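Local coordinates for protein nodulation fucosyltransferase NodZ (Bradyrhizobium sp., PDB 2HHC) that is a bacterial nodulation glycosyltransferase of the GT-B structural class, built around two mainly parallel beta sheets with helices packed on them, at residues I172-R177 with M203-A208; L198-M203 with I281-T286; K218-T223 with M271-R276; D230-S233 with D238-A241. All blocks are in the same frame, centred on the assembly; numbering follows the deposited sequence.

Contact 1: residues I172-R177 with M203-A208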
loop_
_atom_site.group_PDB
_atom_site.type_symbol
_atom_site.label_atom_id
_atom_site.label_comp_id
_atom_site.label_asym_id
_atom_site.label_seq_id
_atom_site.Cartn_x
_atom_site.Cartn_y
_atom_site.Cartn_z
ATOM N N ILE A 172 9.911 6.227 -16.989
ATOM C CA ILE A 172 10.277 4.948 -16.421
ATOM C C ILE A 172 10.392 5.174 -14.914
ATOM O O ILE A 172 11.330 5.879 -14.434
ATOM C CB ILE A 172 11.613 4.464 -16.978
ATOM C CG1 ILE A 172 11.464 4.180 -18.457
ATOM C CG2 ILE A 172 12.055 3.177 -16.286
ATOM C CD1 ILE A 172 12.797 4.043 -19.198
ATOM N N GLY A 173 9.489 4.552 -14.154
ATOM C CA GLY A 173 9.573 4.638 -12.693
ATOM C C GLY A 173 10.405 3.521 -12.101
ATOM O O GLY A 173 10.392 2.355 -12.592
ATOM N N VAL A 174 11.171 3.835 -11.067
ATOM C CA VAL A 174 12.090 2.885 -10.458
ATOM C C VAL A 174 11.908 2.962 -8.946
ATOM O O VAL A 174 12.134 4.013 -8.365
ATOM C CB VAL A 174 13.536 3.184 -10.814
ATOM C CG1 VAL A 174 14.428 2.057 -10.321
ATOM C CG2 VAL A 174 13.720 3.364 -12.322
ATOM N N HIS A 175 11.501 1.881 -8.307
ATOM C CA HIS A 175 11.439 1.836 -6.864
ATOM C C HIS A 175 12.566 0.963 -6.374
ATOM O O HIS A 175 12.671 -0.219 -6.746
ATOM C CB HIS A 175 10.082 1.273 -6.391
ATOM C CG HIS A 175 9.994 1.075 -4.906
ATOM N ND1 HIS A 175 9.620 -0.121 -4.349
ATOM C CD2 HIS A 175 10.227 1.914 -3.863
ATOM C CE1 HIS A 175 9.632 -0.018 -3.029
ATOM N NE2 HIS A 175 9.989 1.214 -2.708
ATOM N N VAL A 176 13.442 1.527 -5.537
ATOM C CA VAL A 176 14.518 0.760 -4.942
ATOM C C VAL A 176 14.392 0.827 -3.428
ATOM O O VAL A 176 14.627 1.870 -2.813
ATOM C CB VAL A 176 15.933 1.298 -5.384
ATOM C CG1 VAL A 176 17.012 0.451 -4.745
ATOM C CG2 VAL A 176 16.046 1.342 -6.887
ATOM N N ARG A 177 13.987 -0.271 -2.833
ATOM C CA ARG A 177 13.894 -0.345 -1.394
ATOM C C ARG A 177 15.108 -1.099 -0.918
ATOM O O ARG A 177 15.407 -2.191 -1.420
ATOM C CB ARG A 177 12.625 -1.040 -0.959
ATOM C CG ARG A 177 12.470 -1.210 0.584
ATOM N N MET A 203 21.121 -2.581 -14.552
ATOM C CA MET A 203 20.707 -3.508 -15.612
ATOM C C MET A 203 19.215 -3.376 -15.927
ATOM O O MET A 203 18.815 -3.405 -17.098
ATOM C CB MET A 203 20.916 -4.977 -15.177
ATOM C CG MET A 203 22.268 -5.366 -14.605
ATOM S SD MET A 203 22.284 -7.159 -14.385
ATOM C CE MET A 203 22.538 -7.505 -12.674
ATOM N N ALA A 204 18.386 -3.256 -14.892
ATOM C CA ALA A 204 16.942 -3.084 -15.081
ATOM C C ALA A 204 16.655 -1.783 -15.809
ATOM O O ALA A 204 15.802 -1.753 -16.702
ATOM C CB ALA A 204 16.208 -3.125 -13.756
ATOM N N ILE A 205 17.333 -0.692 -15.424
ATOM C CA ILE A 205 17.115 0.586 -16.094
ATOM C C ILE A 205 17.527 0.531 -17.562
ATOM O O ILE A 205 16.810 1.009 -18.424
ATOM C CB ILE A 205 17.782 1.750 -15.316
ATOM C CG1 ILE A 205 17.122 1.954 -13.937
ATOM C CG2 ILE A 205 17.701 3.063 -16.098
ATOM C CD1 ILE A 205 17.910 2.868 -13.046
ATOM N N ARG A 206 18.675 -0.080 -17.854
ATOM C CA ARG A 206 19.121 -0.242 -19.240
ATOM C C ARG A 206 18.060 -1.016 -20.058
ATOM O O ARG A 206 17.754 -0.633 -21.205
ATOM C CB ARG A 206 20.507 -0.900 -19.289
ATOM C CG ARG A 206 21.569 0.008 -18.687
ATOM C CD ARG A 206 22.976 -0.549 -18.624
ATOM N NE ARG A 206 23.837 0.448 -17.956
ATOM C CZ ARG A 206 24.618 0.257 -16.900
ATOM N NH1 ARG A 206 24.829 -0.965 -16.398
ATOM N NH2 ARG A 206 25.259 1.304 -16.389
ATOM N N LYS A 207 17.508 -2.083 -19.471
ATOM C CA LYS A 207 16.483 -2.899 -20.134
ATOM C C LYS A 207 15.260 -2.074 -20.430
ATOM O O LYS A 207 14.733 -2.097 -21.557
ATOM C CB LYS A 207 16.155 -4.166 -19.313
ATOM C CG LYS A 207 14.937 -5.005 -19.831
ATOM C CD LYS A 207 14.803 -6.268 -18.974
ATOM C CE LYS A 207 13.596 -7.143 -19.345
ATOM N NZ LYS A 207 13.766 -7.843 -20.631
ATOM N N ALA A 208 14.814 -1.315 -19.445
ATOM C CA ALA A 208 13.651 -0.463 -19.607
ATOM C C ALA A 208 13.881 0.603 -20.670
ATOM O O ALA A 208 12.970 0.913 -21.457
ATOM C CB ALA A 208 13.306 0.213 -18.274
#
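Ile172 and Val174, two residues apart on strand 170-176, each meet one residue of helix 192-209, namely Ala208 and Ile205. The denser half is at Ile172. Its CG2 lies 3.8 Å from Ala208 CB, and its CD1 reaches the same methyl and also the backbone, 3.9 Å from Ala208 O. Placing CG1 beside the backbone N (chi1 -66°) and extending the chain beyond it is what brings CD1 to the helix while CG2 also touches, so Ala208 CB is gripped by two carbons of one side chain. The other half is thinner. A single pair, Val174 CG2 to Ile205 CG1 at 4.0 Å, joins two branched side chains that cross at about a right angle. The backbones follow the same trend, with CA atoms 7.1 Å apart for Ile172 and Ala208 but 7.9 Å for Val174 and Ile205. All four residues are buried and the contact is wholly apolar, with no hydrogen bond across it. The solvent side of the same helical turns carries Arg206, which is exposed, and Lys207, partly so. In the fold, this is a helix packed on the strand that precedes it in an alpha/beta sheet: Ile281 of strand 279-283 touches Val174, Ile205 and Ala208 alike, Val174 also leans on Val219 and Leu221 of strand 217-223, and Ala204 and Lys207 touch Leu311 of strand 311-315.

Contact 2: residues L198-M203 with I281-T286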
loop_
_atom_site.group_PDB
_atom_site.type_symbol
_atom_site.label_atom_id
_atom_site.label_comp_id
_atom_site.label_asym_id
_atom_site.label_seq_id
_atom_site.Cartn_x
_atom_site.Cartn_y
_atom_site.Cartn_z
ATOM N N LEU A 198 23.173 -2.323 -6.741
ATOM C CA LEU A 198 23.239 -1.171 -7.629
ATOM C C LEU A 198 23.431 -1.617 -9.064
ATOM O O LEU A 198 22.725 -1.099 -9.945
ATOM C CB LEU A 198 24.337 -0.184 -7.247
ATOM C CG LEU A 198 24.465 1.047 -8.148
ATOM C CD1 LEU A 198 23.262 1.934 -8.031
ATOM C CD2 LEU A 198 25.704 1.819 -7.854
ATOM N N HIS A 199 24.318 -2.576 -9.305
ATOM C CA HIS A 199 24.472 -3.132 -10.643
ATOM C C HIS A 199 23.169 -3.664 -11.219
ATOM O O HIS A 199 22.853 -3.403 -12.371
ATOM C CB HIS A 199 25.502 -4.246 -10.646
ATOM C CG HIS A 199 25.731 -4.850 -11.994
ATOM N ND1 HIS A 199 26.272 -4.139 -13.041
ATOM C CD2 HIS A 199 25.535 -6.107 -12.460
ATOM C CE1 HIS A 199 26.375 -4.922 -14.102
ATOM N NE2 HIS A 199 25.937 -6.125 -13.775
ATOM N N GLN A 200 22.410 -4.391 -10.400
ATOM C CA GLN A 200 21.144 -4.990 -10.842
ATOM C C GLN A 200 20.131 -3.937 -11.229
ATOM O O GLN A 200 19.481 -4.070 -12.254
ATOM C CB GLN A 200 20.585 -5.908 -9.738
ATOM C CG GLN A 200 21.390 -7.126 -9.588
ATOM C CD GLN A 200 20.879 -8.076 -8.534
ATOM O OE1 GLN A 200 20.158 -7.689 -7.611
ATOM N NE2 GLN A 200 21.243 -9.348 -8.686
ATOM N N VAL A 201 20.001 -2.888 -10.426
ATOM C CA VAL A 201 19.178 -1.766 -10.733
ATOM C C VAL A 201 19.576 -1.102 -12.031
ATOM O O VAL A 201 18.740 -0.729 -12.829
ATOM C CB VAL A 201 19.211 -0.706 -9.580
ATOM C CG1 VAL A 201 18.541 0.578 -9.990
ATOM C CG2 VAL A 201 18.537 -1.301 -8.297
ATOM N N CYS A 202 20.878 -0.956 -12.237
ATOM C CA CYS A 202 21.331 -0.400 -13.494
ATOM C C CYS A 202 20.954 -1.267 -14.676
ATOM O O CYS A 202 20.567 -0.711 -15.705
ATOM C CB CYS A 202 22.830 -0.115 -13.510
ATOM S SG CYS A 202 23.333 1.188 -12.329
ATOM N N MET A 203 21.121 -2.581 -14.552
ATOM C CA MET A 203 20.707 -3.508 -15.612
ATOM C C MET A 203 19.215 -3.376 -15.927
ATOM O O MET A 203 18.815 -3.405 -17.098
ATOM C CB MET A 203 20.916 -4.977 -15.177
ATOM C CG MET A 203 22.268 -5.366 -14.605
ATOM S SD MET A 203 22.284 -7.159 -14.385
ATOM C CE MET A 203 22.538 -7.505 -12.674
ATOM N N ILE A 281 9.909 -0.365 -12.730
ATOM C CA ILE A 281 10.882 -1.327 -12.239
ATOM C C ILE A 281 10.643 -1.497 -10.737
ATOM O O ILE A 281 10.668 -0.523 -9.974
ATOM C CB ILE A 281 12.333 -0.843 -12.493
ATOM C CG1 ILE A 281 12.629 -0.828 -13.999
ATOM C CG2 ILE A 281 13.292 -1.741 -11.741
ATOM C CD1 ILE A 281 13.814 -0.057 -14.390
ATOM N N ARG A 282 10.369 -2.726 -10.338
ATOM C CA ARG A 282 10.047 -3.085 -8.937
ATOM C C ARG A 282 11.237 -3.797 -8.302
ATOM O O ARG A 282 11.483 -4.986 -8.530
ATOM C CB ARG A 282 8.840 -4.020 -8.906
ATOM C CG ARG A 282 7.573 -3.475 -9.557
ATOM C CD ARG A 282 6.438 -4.401 -9.405
ATOM N NE ARG A 282 5.862 -4.352 -8.054
ATOM C CZ ARG A 282 4.946 -5.190 -7.588
ATOM N NH1 ARG A 282 4.482 -6.180 -8.329
ATOM N NH2 ARG A 282 4.468 -5.018 -6.363
ATOM N N PHE A 283 11.960 -3.080 -7.448
ATOM C CA PHE A 283 13.139 -3.623 -6.804
ATOM C C PHE A 283 12.953 -3.505 -5.267
ATOM O O PHE A 283 13.302 -2.494 -4.667
ATOM C CB PHE A 283 14.370 -2.855 -7.327
ATOM C CG PHE A 283 15.644 -3.523 -7.089
ATOM C CD1 PHE A 283 16.329 -3.299 -5.895
ATOM C CD2 PHE A 283 16.177 -4.408 -8.024
ATOM C CE1 PHE A 283 17.546 -3.917 -5.649
ATOM C CE2 PHE A 283 17.393 -5.043 -7.785
ATOM C CZ PHE A 283 18.087 -4.807 -6.603
ATOM N N PRO A 284 12.316 -4.534 -4.618
ATOM C CA PRO A 284 11.874 -5.855 -5.133
ATOM C C PRO A 284 10.409 -5.842 -5.560
ATOM O O PRO A 284 9.623 -5.014 -5.141
ATOM C CB PRO A 284 12.087 -6.758 -3.918
ATOM C CG PRO A 284 11.983 -5.839 -2.750
ATOM C CD PRO A 284 12.453 -4.468 -3.176
ATOM N N PRO A 285 10.000 -6.881 -6.374
ATOM C CA PRO A 285 8.561 -7.006 -6.734
ATOM C C PRO A 285 7.672 -7.525 -5.619
ATOM O O PRO A 285 6.436 -7.526 -5.777
ATOM C CB PRO A 285 8.578 -7.999 -7.912
ATOM C CG PRO A 285 9.760 -8.834 -7.629
ATOM C CD PRO A 285 10.803 -7.846 -7.124
ATOM N N THR A 286 8.251 -7.944 -4.498
ATOM C CA THR A 286 7.512 -8.281 -3.288
ATOM C C THR A 286 7.041 -7.065 -2.447
ATOM O O THR A 286 6.331 -7.251 -1.457
ATOM C CB THR A 286 8.385 -9.158 -2.374
ATOM O OG1 THR A 286 9.664 -8.541 -2.190
ATOM C CG2 THR A 286 8.602 -10.518 -2.978
#
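In the Rossmann-like alpha/beta sheet of this GT-B protein, helix 192-209 covers the end of strand 279-283, where Val201 and Gln200 receive the ring of Phe283. Val201 CG2 stands over one face in a CH-pi contact, 3.6 Å from the centroid of the Phe283 ring. It lies only 3° off the ring normal, so the methyl is centred and comes about equally near the ring carbons. The torsion of Phe283 explains this reach: with CG anti to the backbone N (chi1 -163°) the ring extends from the strand toward the helix. Gln200 comes from a different direction. Its OE1 sits at the ring edge, near the ring plane, and its CB is 3.8 Å from Phe283 CE2. The amide plane is turned 74° from the ring, and the carbonyl oxygen probably finds a weakly favourable electrostatic environment beside the ring hydrogens. Ala197 of the same helix and Val176 of strand 170-176 also touch Phe283, while Gln200 rests on Phe303 of strand 299-303. Directly after Phe283 the chain leaves the strand through a cis peptide bond to Pro284. At the outer rim of the ring, Gln200 OE1 lies 3.7 Å from Phe283 CZ.

Contact 3: residues K218-T223 with M271-R276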
loop_
_atom_site.group_PDB
_atom_site.type_symbol
_atom_site.label_atom_id
_atom_site.label_comp_id
_atom_site.label_asym_id
_atom_site.label_seq_id
_atom_site.Cartn_x
_atom_site.Cartn_y
_atom_site.Cartn_z
ATOM N N LYS A 218 12.166 9.933 -19.468
ATOM C CA LYS A 218 12.875 10.323 -18.251
ATOM C C LYS A 218 12.718 9.189 -17.240
ATOM O O LYS A 218 11.866 8.339 -17.428
ATOM C CB LYS A 218 12.338 11.648 -17.715
ATOM C CG LYS A 218 12.405 12.857 -18.667
ATOM C CD LYS A 218 11.692 14.049 -18.091
ATOM N N VAL A 219 13.567 9.197 -16.200
ATOM C CA VAL A 219 13.618 8.148 -15.185
ATOM C C VAL A 219 13.226 8.789 -13.830
ATOM O O VAL A 219 13.928 9.697 -13.361
ATOM C CB VAL A 219 15.001 7.487 -15.107
ATOM C CG1 VAL A 219 15.033 6.519 -14.004
ATOM C CG2 VAL A 219 15.362 6.811 -16.404
ATOM N N PHE A 220 12.142 8.275 -13.236
ATOM C CA PHE A 220 11.634 8.725 -11.943
ATOM C C PHE A 220 12.084 7.733 -10.880
ATOM O O PHE A 220 11.651 6.579 -10.868
ATOM C CB PHE A 220 10.121 8.826 -12.020
ATOM C CG PHE A 220 9.439 9.131 -10.711
ATOM C CD1 PHE A 220 9.837 10.198 -9.936
ATOM C CD2 PHE A 220 8.329 8.383 -10.285
ATOM C CE1 PHE A 220 9.184 10.472 -8.743
ATOM C CE2 PHE A 220 7.705 8.681 -9.053
ATOM C CZ PHE A 220 8.091 9.728 -8.325
ATOM N N LEU A 221 12.926 8.197 -9.980
ATOM C CA LEU A 221 13.489 7.331 -8.987
ATOM C C LEU A 221 12.845 7.558 -7.626
ATOM O O LEU A 221 12.816 8.678 -7.124
ATOM C CB LEU A 221 15.015 7.571 -8.882
ATOM C CG LEU A 221 15.777 6.643 -7.920
ATOM C CD1 LEU A 221 15.613 5.130 -8.183
ATOM C CD2 LEU A 221 17.233 7.001 -7.934
ATOM N N CYS A 222 12.428 6.472 -6.986
ATOM C CA CYS A 222 11.817 6.462 -5.659
ATOM C C CYS A 222 12.687 5.565 -4.808
ATOM O O CYS A 222 12.603 4.331 -4.904
ATOM C CB CYS A 222 10.387 5.929 -5.747
ATOM S SG CYS A 222 9.326 7.010 -6.662
ATOM N N THR A 223 13.503 6.146 -3.962
ATOM C CA THR A 223 14.354 5.363 -3.061
ATOM C C THR A 223 14.486 6.067 -1.723
ATOM O O THR A 223 14.401 7.274 -1.647
ATOM C CB THR A 223 15.731 5.122 -3.694
ATOM O OG1 THR A 223 16.520 4.259 -2.861
ATOM C CG2 THR A 223 16.475 6.456 -3.851
ATOM N N MET A 271 4.101 6.736 -4.496
ATOM C CA MET A 271 3.279 5.550 -4.852
ATOM C C MET A 271 2.320 5.887 -5.997
ATOM O O MET A 271 2.146 5.112 -6.923
ATOM C CB MET A 271 2.520 5.050 -3.620
ATOM C CG MET A 271 3.363 4.427 -2.592
ATOM S SD MET A 271 2.387 4.099 -1.158
ATOM C CE MET A 271 1.304 2.951 -1.804
ATOM N N TYR A 272 1.666 7.052 -5.884
ATOM C CA TYR A 272 0.710 7.467 -6.885
ATOM C C TYR A 272 1.376 7.918 -8.188
ATOM O O TYR A 272 0.882 7.612 -9.271
ATOM C CB TYR A 272 -0.204 8.533 -6.260
ATOM C CG TYR A 272 -1.346 7.973 -5.442
ATOM C CD1 TYR A 272 -1.170 7.393 -4.203
ATOM C CD2 TYR A 272 -2.673 8.066 -5.892
ATOM C CE1 TYR A 272 -2.189 6.891 -3.481
ATOM C CE2 TYR A 272 -3.688 7.584 -5.151
ATOM C CZ TYR A 272 -3.493 6.999 -3.944
ATOM O OH TYR A 272 -4.538 6.500 -3.175
ATOM N N LEU A 273 2.517 8.604 -8.123
ATOM C CA LEU A 273 3.211 8.983 -9.336
ATOM C C LEU A 273 3.794 7.761 -10.057
ATOM O O LEU A 273 3.802 7.709 -11.261
ATOM C CB LEU A 273 4.267 10.009 -9.041
ATOM C CG LEU A 273 3.793 11.459 -8.826
ATOM C CD1 LEU A 273 4.927 12.268 -8.376
ATOM C CD2 LEU A 273 3.148 12.018 -10.111
ATOM N N LEU A 274 4.270 6.769 -9.336
ATOM C CA LEU A 274 4.718 5.539 -9.970
ATOM C C LEU A 274 3.611 4.934 -10.832
ATOM O O LEU A 274 3.888 4.363 -11.925
ATOM C CB LEU A 274 5.234 4.531 -8.946
ATOM C CG LEU A 274 6.594 4.818 -8.345
ATOM C CD1 LEU A 274 6.864 4.014 -7.111
ATOM C CD2 LEU A 274 7.732 4.539 -9.369
ATOM N N ALA A 275 2.364 5.037 -10.394
ATOM C CA ALA A 275 1.242 4.475 -11.154
ATOM C C ALA A 275 0.899 5.217 -12.448
ATOM O O ALA A 275 0.051 4.771 -13.216
ATOM C CB ALA A 275 0.023 4.371 -10.278
ATOM N N ARG A 276 1.564 6.345 -12.659
ATOM C CA ARG A 276 1.442 7.176 -13.858
ATOM C C ARG A 276 2.539 6.937 -14.888
ATOM O O ARG A 276 2.592 7.572 -15.955
ATOM C CB ARG A 276 1.493 8.668 -13.469
ATOM C CG ARG A 276 0.442 9.196 -12.444
ATOM C CD ARG A 276 -0.985 9.367 -12.983
ATOM N NE ARG A 276 -1.163 10.571 -13.808
ATOM C CZ ARG A 276 -1.354 11.816 -13.351
ATOM N NH1 ARG A 276 -1.296 12.114 -12.042
ATOM N NH2 ARG A 276 -1.517 12.790 -14.228
#
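Phe220 and Cys222 of strand 217-223 meet Leu273 and Leu274 in the last turns of helix 258-274, an apolar helix-on-sheet contact of the alpha/beta fold. Phe220 and Cys222 point to the sheet face carrying this helix, whereas Leu221 between them points away from it. Conformation decides what each presents. Phe220 has CG anti to the backbone N (chi1 173°), which extends the ring across to the helix; it crosses both leucine side chains at about a right angle. Its CE2 is 3.7 Å from Leu273 CB, an oblique approach, while the backbone N of Leu274 lies at the ring edge, 3.9 Å from Phe220 CE2. Both leucines place CG beside the backbone N and extend one branch beyond it, yet they use different parts. Leu273 works mainly through CB, with CD1 adding a looser touch at Phe220 CZ; Leu274 lays its branched end against both ring and sulphur, Leu274 CD2 being 4.0 Å from Phe220 CD2. Phe220 also meets Phe166 edge-to-face, and Leu273 continues onto Ile158 and Leu161 of helix 152-166. Cys222, with SG turned beside its own backbone N (chi1 -66°), sets the sulphur against the leucine fork: SG lies 3.9 Å from Leu274 CG.

Contact 4: residues D230-S233 with D238-A241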
loop_
_atom_site.group_PDB
_atom_site.type_symbol
_atom_site.label_atom_id
_atom_site.label_comp_id
_atom_site.label_asym_id
_atom_site.label_seq_id
_atom_site.Cartn_x
_atom_site.Cartn_y
_atom_site.Cartn_z
ATOM N N ASP A 230 21.982 9.498 -5.664
ATOM C CA ASP A 230 23.203 10.123 -6.228
ATOM C C ASP A 230 23.831 9.233 -7.281
ATOM O O ASP A 230 24.251 9.738 -8.333
ATOM C CB ASP A 230 24.213 10.417 -5.146
ATOM C CG ASP A 230 23.764 11.517 -4.191
ATOM O OD1 ASP A 230 22.801 12.243 -4.547
ATOM O OD2 ASP A 230 24.320 11.594 -3.080
ATOM N N GLN A 231 23.936 7.938 -7.011
ATOM C CA GLN A 231 24.580 7.047 -7.970
ATOM C C GLN A 231 23.769 6.858 -9.234
ATOM O O GLN A 231 24.289 6.992 -10.341
ATOM C CB GLN A 231 24.891 5.692 -7.324
ATOM C CG GLN A 231 25.903 5.754 -6.176
ATOM C CD GLN A 231 25.772 4.609 -5.142
ATOM O OE1 GLN A 231 26.585 4.515 -4.223
ATOM N NE2 GLN A 231 24.751 3.760 -5.297
ATOM N N VAL A 232 22.506 6.520 -9.088
ATOM C CA VAL A 232 21.655 6.321 -10.258
ATOM C C VAL A 232 21.557 7.615 -11.068
ATOM O O VAL A 232 21.687 7.615 -12.311
ATOM C CB VAL A 232 20.272 5.803 -9.877
ATOM C CG1 VAL A 232 19.355 5.798 -11.116
ATOM C CG2 VAL A 232 20.376 4.433 -9.230
ATOM N N SER A 233 21.487 8.755 -10.393
ATOM C CA SER A 233 21.427 10.034 -11.098
ATOM C C SER A 233 22.681 10.294 -11.885
ATOM O O SER A 233 22.683 10.996 -12.913
ATOM C CB SER A 233 21.169 11.182 -10.102
ATOM O OG SER A 233 19.903 10.986 -9.465
ATOM N N ASP A 238 18.594 12.285 -17.240
ATOM C CA ASP A 238 17.178 12.614 -17.038
ATOM C C ASP A 238 16.548 11.858 -15.877
ATOM O O ASP A 238 15.390 11.518 -15.918
ATOM C CB ASP A 238 16.365 12.454 -18.355
ATOM C CG ASP A 238 16.933 13.279 -19.490
ATOM O OD1 ASP A 238 17.060 14.514 -19.291
ATOM O OD2 ASP A 238 17.332 12.698 -20.524
ATOM N N VAL A 239 17.333 11.643 -14.811
ATOM C CA VAL A 239 16.806 11.076 -13.580
ATOM C C VAL A 239 16.325 12.191 -12.656
ATOM O O VAL A 239 17.019 13.223 -12.466
ATOM C CB VAL A 239 17.885 10.224 -12.860
ATOM C CG1 VAL A 239 17.339 9.682 -11.543
ATOM C CG2 VAL A 239 18.331 9.066 -13.736
ATOM N N PHE A 240 15.132 12.001 -12.124
ATOM C CA PHE A 240 14.586 12.919 -11.129
ATOM C C PHE A 240 13.865 12.159 -10.031
ATOM O O PHE A 240 13.461 11.027 -10.193
ATOM C CB PHE A 240 13.653 13.950 -11.788
ATOM C CG PHE A 240 12.365 13.383 -12.276
ATOM C CD1 PHE A 240 12.322 12.680 -13.485
ATOM C CD2 PHE A 240 11.197 13.490 -11.546
ATOM C CE1 PHE A 240 11.131 12.144 -13.943
ATOM C CE2 PHE A 240 9.994 12.932 -11.988
ATOM C CZ PHE A 240 9.950 12.277 -13.224
ATOM N N ALA A 241 13.682 12.855 -8.905
ATOM C CA ALA A 241 13.008 12.351 -7.725
ATOM C C ALA A 241 12.291 13.474 -7.061
ATOM O O ALA A 241 12.636 14.620 -7.270
ATOM C CB ALA A 241 14.038 11.731 -6.715
HETATM O O HOH W 1 20.290 12.306 -14.415
HETATM O O HOH W 2 18.358 13.187 -9.586
#
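Val239 meets Ser233 and Val232 inside a beta-alpha-beta unit made of strand 217-223, helix 226-235 and strand 239-240, the chain returning after a short turn to the edge of the sheet. Val239 points toward the helix and can be followed outward. Its CB already touches the helical backbone, 4.0 Å from Ser233 CA. One step further the two methyls part. CG1, anti to the backbone N (chi1 178°), goes to the serine hydroxyl, with Val239 CG1 3.5 Å from Ser233 OG. CG2 turns to Val232, the residue before Ser233, and lies 3.9 Å from Val232 O. The same methyl reaches the side chain there more loosely, CG2 of Val239 being 4.3 Å from CG1 of Val232. Val232 in turn packs on Leu221 of strand 217-223 and on Leu198 of helix 192-209, so the valine pair borders a wider apolar layer.

No direct hydrogen bond crosses the contact; two waters bridge it instead, one between backbone atoms, the other from the serine hydroxyl to a backbone carbonyl. Water 1 donates to Ser233 O at 3.1 Å and accepts from Val239 N, also at 3.1 Å. Ser233 OG is further engaged within the helix, bonded to Leu229 O. Water 2 donates to both neighbours, at 2.7 Å to Ser233 OG and 3.2 Å to Val239 O.

Overall arrangement
From the N-terminal end, strand 170-176 opens contact 1, which closes a loop on helix 192-209. Contact 2 starts on that helix before contact 1 has closed, Met203 being common to both, so the two cross; it ends on strand 279-283, the neighbour of strand 170-176. Within this long span, contact 3 runs from strand 217-223 to helix 258-274, and the short closure of contact 4 falls within contact 3 in turn. Contact 1 precedes both in series. Four parallel strands are thereby tied to their helices: contacts 1, 2 and 4 use one face of the sheet, contact 3 the opposite one. Ile205 CD1 and Val232 CG1, 3.8 Å apart, join contacts 1 and 4.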